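PDB 1F00: intimin from Escherichia coli, which probably acts as an adhesin of enteropathogenic strains, binding its receptor through the C-terminal C-type lectin-like domain, which Ig-like domains precede. Local coordinates for residues D198-C203 against G208-S213. Sequence-based numbering, arbitrary orientation.
Sequences DAVNTC and GKLPSS
L210 reaches back against the helix that precedes it in the C-type lectin-like domain, filling the groove between A199, V200 and C203. These three residues belong to helix 196-205, whereas L210 lies in the connection to helix 214-224, so the contact is a helix and the chain returning along its flank.

The apolar contacts divide between the two methyls of L210. CD1 meets V200 CG2 at 3.5 Å, with the two side chains crossing at about a right angle. CD2 turns to the other side of the groove, 3.7 Å from C203 SG and 3.9 Å from A199 CB. A forked leucine suits this place because each branch has its own partner. The small A199 lets the helix lie close to strand 276-281, where it also touches A278. With SG anti to the carbonyl carbon (chi1 -67°), the sulfur of C203 is turned toward L210 CD2; the C203 side chain also touches C280, consistent with a disulfide tying helix 196-205 to strand 276-281. C203 CB packs on the backbone of K209, 3.7 Å from its C atom, while K209 starts its side chain away from the helix and is exposed, as suits a charged residue.

Backbone bonds also hold the returning chain: K209 pairs with V281 and P211 with Q244, and the proline ring rests on L217. G208, in a backbone conformation less common for residues with a CB, donates its N to C203 O at 2.7 Å, a span of five residues as in the 6→1 bond of a Schellman motif. The N-H...O angle is 153°, and the donor N is tilted 28° from the plane of the C203 carbonyl.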
ATOM      1  N   ASP A 198     -24.638  24.286 -20.596  1.00 18.61           N
ATOM      2  CA  ASP A 198     -24.739  24.048 -19.163  1.00 19.28           C
ATOM      3  C   ASP A 198     -23.532  23.258 -18.681  1.00 18.05           C
ATOM      4  O   ASP A 198     -23.105  23.406 -17.538  1.00 18.51           O
ATOM      5  CB  ASP A 198     -26.023  23.295 -18.811  1.00 20.15           C
ATOM      6  CG  ASP A 198     -27.235  24.201 -18.786  1.00 25.88           C
ATOM      7  OD1 ASP A 198     -27.052  25.432 -18.699  1.00 27.63           O
ATOM      8  OD2 ASP A 198     -28.372  23.687 -18.843  1.00 27.04           O
ATOM      9  N   ALA A 199     -22.979  22.421 -19.556  1.00 16.55           N
ATOM     10  CA  ALA A 199     -21.813  21.619 -19.198  1.00 15.88           C
ATOM     11  C   ALA A 199     -20.606  22.538 -19.053  1.00 15.26           C
ATOM     12  O   ALA A 199     -19.796  22.381 -18.142  1.00 16.36           O
ATOM     13  CB  ALA A 199     -21.550  20.574 -20.265  1.00 14.77           C
ATOM     14  N   VAL A 200     -20.496  23.493 -19.968  1.00 15.66           N
ATOM     15  CA  VAL A 200     -19.411  24.464 -19.950  1.00 19.47           C
ATOM     16  C   VAL A 200     -19.416  25.229 -18.624  1.00 20.63           C
ATOM     17  O   VAL A 200     -18.376  25.379 -17.979  1.00 21.49           O
ATOM     18  CB  VAL A 200     -19.562  25.471 -21.112  1.00 20.70           C
ATOM     19  CG1 VAL A 200     -18.606  26.649 -20.922  1.00 22.96           C
ATOM     20  CG2 VAL A 200     -19.289  24.773 -22.435  1.00 20.31           C
ATOM     21  N   ASN A 201     -20.586  25.708 -18.217  1.00 23.25           N
ATOM     22  CA  ASN A 201     -20.700  26.456 -16.968  1.00 23.31           C
ATOM     23  C   ASN A 201     -20.399  25.596 -15.747  1.00 23.26           C
ATOM     24  O   ASN A 201     -19.724  26.042 -14.821  1.00 22.14           O
ATOM     25  CB  ASN A 201     -22.093  27.074 -16.838  1.00 26.53           C
ATOM     26  CG  ASN A 201     -22.353  28.142 -17.881  1.00 33.29           C
ATOM     27  OD1 ASN A 201     -21.437  28.864 -18.286  1.00 35.50           O
ATOM     28  ND2 ASN A 201     -23.609  28.262 -18.312  1.00 32.55           N
ATOM     29  N   THR A 202     -20.902  24.365 -15.747  1.00 19.46           N
ATOM     30  CA  THR A 202     -20.672  23.447 -14.641  1.00 20.46           C
ATOM     31  C   THR A 202     -19.184  23.200 -14.433  1.00 21.89           C
ATOM     32  O   THR A 202     -18.710  23.165 -13.302  1.00 21.37           O
ATOM     33  CB  THR A 202     -21.375  22.108 -14.892  1.00 21.43           C
ATOM     34  OG1 THR A 202     -22.788  22.327 -14.918  1.00 19.29           O
ATOM     35  CG2 THR A 202     -21.038  21.099 -13.799  1.00 22.21           C
ATOM     36  N   CYS A 203     -18.443  23.029 -15.522  1.00 24.51           N
ATOM     37  CA  CYS A 203     -17.009  22.800 -15.406  1.00 24.61           C
ATOM     38  C   CYS A 203     -16.314  24.059 -14.886  1.00 27.67           C
ATOM     39  O   CYS A 203     -15.404  23.979 -14.058  1.00 27.85           O
ATOM     40  CB  CYS A 203     -16.425  22.394 -16.760  1.00 23.65           C
ATOM     41  SG  CYS A 203     -16.992  20.773 -17.330  1.00 21.01           S
ATOM     42  N   GLY A 208     -12.802  23.846 -13.397  1.00 27.78           N
ATOM     43  CA  GLY A 208     -12.162  23.030 -14.413  1.00 24.33           C
ATOM     44  C   GLY A 208     -12.599  23.437 -15.809  1.00 22.53           C
ATOM     45  O   GLY A 208     -13.103  24.540 -16.000  1.00 21.06           O
ATOM     46  N   LYS A 209     -12.415  22.543 -16.778  1.00 18.85           N
ATOM     47  CA  LYS A 209     -12.790  22.812 -18.167  1.00 19.36           C
ATOM     48  C   LYS A 209     -13.392  21.552 -18.793  1.00 17.47           C
ATOM     49  O   LYS A 209     -13.262  20.463 -18.242  1.00 16.03           O
ATOM     50  CB  LYS A 209     -11.551  23.216 -18.976  1.00 21.10           C
ATOM     51  CG  LYS A 209     -10.738  24.360 -18.372  1.00 22.93           C
ATOM     52  CD  LYS A 209      -9.518  24.685 -19.224  1.00 27.89           C
ATOM     53  CE  LYS A 209      -8.659  25.770 -18.576  1.00 28.35           C
ATOM     54  NZ  LYS A 209      -9.456  27.012 -18.314  1.00 30.91           N
ATOM     55  N   LEU A 210     -14.053  21.698 -19.939  1.00 16.69           N
ATOM     56  CA  LEU A 210     -14.614  20.540 -20.627  1.00 16.92           C
ATOM     57  C   LEU A 210     -13.440  19.779 -21.234  1.00 17.54           C
ATOM     58  O   LEU A 210     -12.352  20.341 -21.401  1.00 15.39           O
ATOM     59  CB  LEU A 210     -15.532  20.968 -21.782  1.00 19.74           C
ATOM     60  CG  LEU A 210     -17.009  21.306 -21.551  1.00 18.46           C
ATOM     61  CD1 LEU A 210     -17.656  21.671 -22.875  1.00 20.88           C
ATOM     62  CD2 LEU A 210     -17.716  20.119 -20.939  1.00 14.92           C
ATOM     63  N   PRO A 211     -13.629  18.484 -21.539  1.00 16.01           N
ATOM     64  CA  PRO A 211     -12.518  17.749 -22.144  1.00 17.52           C
ATOM     65  C   PRO A 211     -12.225  18.525 -23.435  1.00 17.07           C
ATOM     66  O   PRO A 211     -13.151  19.001 -24.091  1.00 16.79           O
ATOM     67  CB  PRO A 211     -13.128  16.375 -22.421  1.00 16.29           C
ATOM     68  CG  PRO A 211     -14.090  16.214 -21.278  1.00 14.40           C
ATOM     69  CD  PRO A 211     -14.744  17.579 -21.198  1.00 15.32           C
ATOM     70  N   SER A 212     -10.958  18.664 -23.801  1.00 16.74           N
ATOM     71  CA  SER A 212     -10.618  19.418 -25.008  1.00 16.33           C
ATOM     72  C   SER A 212     -10.977  18.676 -26.281  1.00 15.43           C
ATOM     73  O   SER A 212     -11.128  19.281 -27.345  1.00 15.28           O
ATOM     74  CB  SER A 212      -9.123  19.716 -25.043  1.00 17.69           C
ATOM     75  OG  SER A 212      -8.392  18.517 -25.217  1.00 16.06           O
ATOM     76  N   SER A 213     -11.122  17.361 -26.166  1.00 14.50           N
ATOM     77  CA  SER A 213     -11.391  16.532 -27.324  1.00 15.74           C
ATOM     78  C   SER A 213     -11.707  15.110 -26.888  1.00 14.17           C
ATOM     79  O   SER A 213     -11.581  14.769 -25.715  1.00 12.89           O
ATOM     80  CB  SER A 213     -10.133  16.486 -28.178  1.00 16.69           C
ATOM     81  OG  SER A 213      -9.055  16.019 -27.367  1.00 14.32           O
TER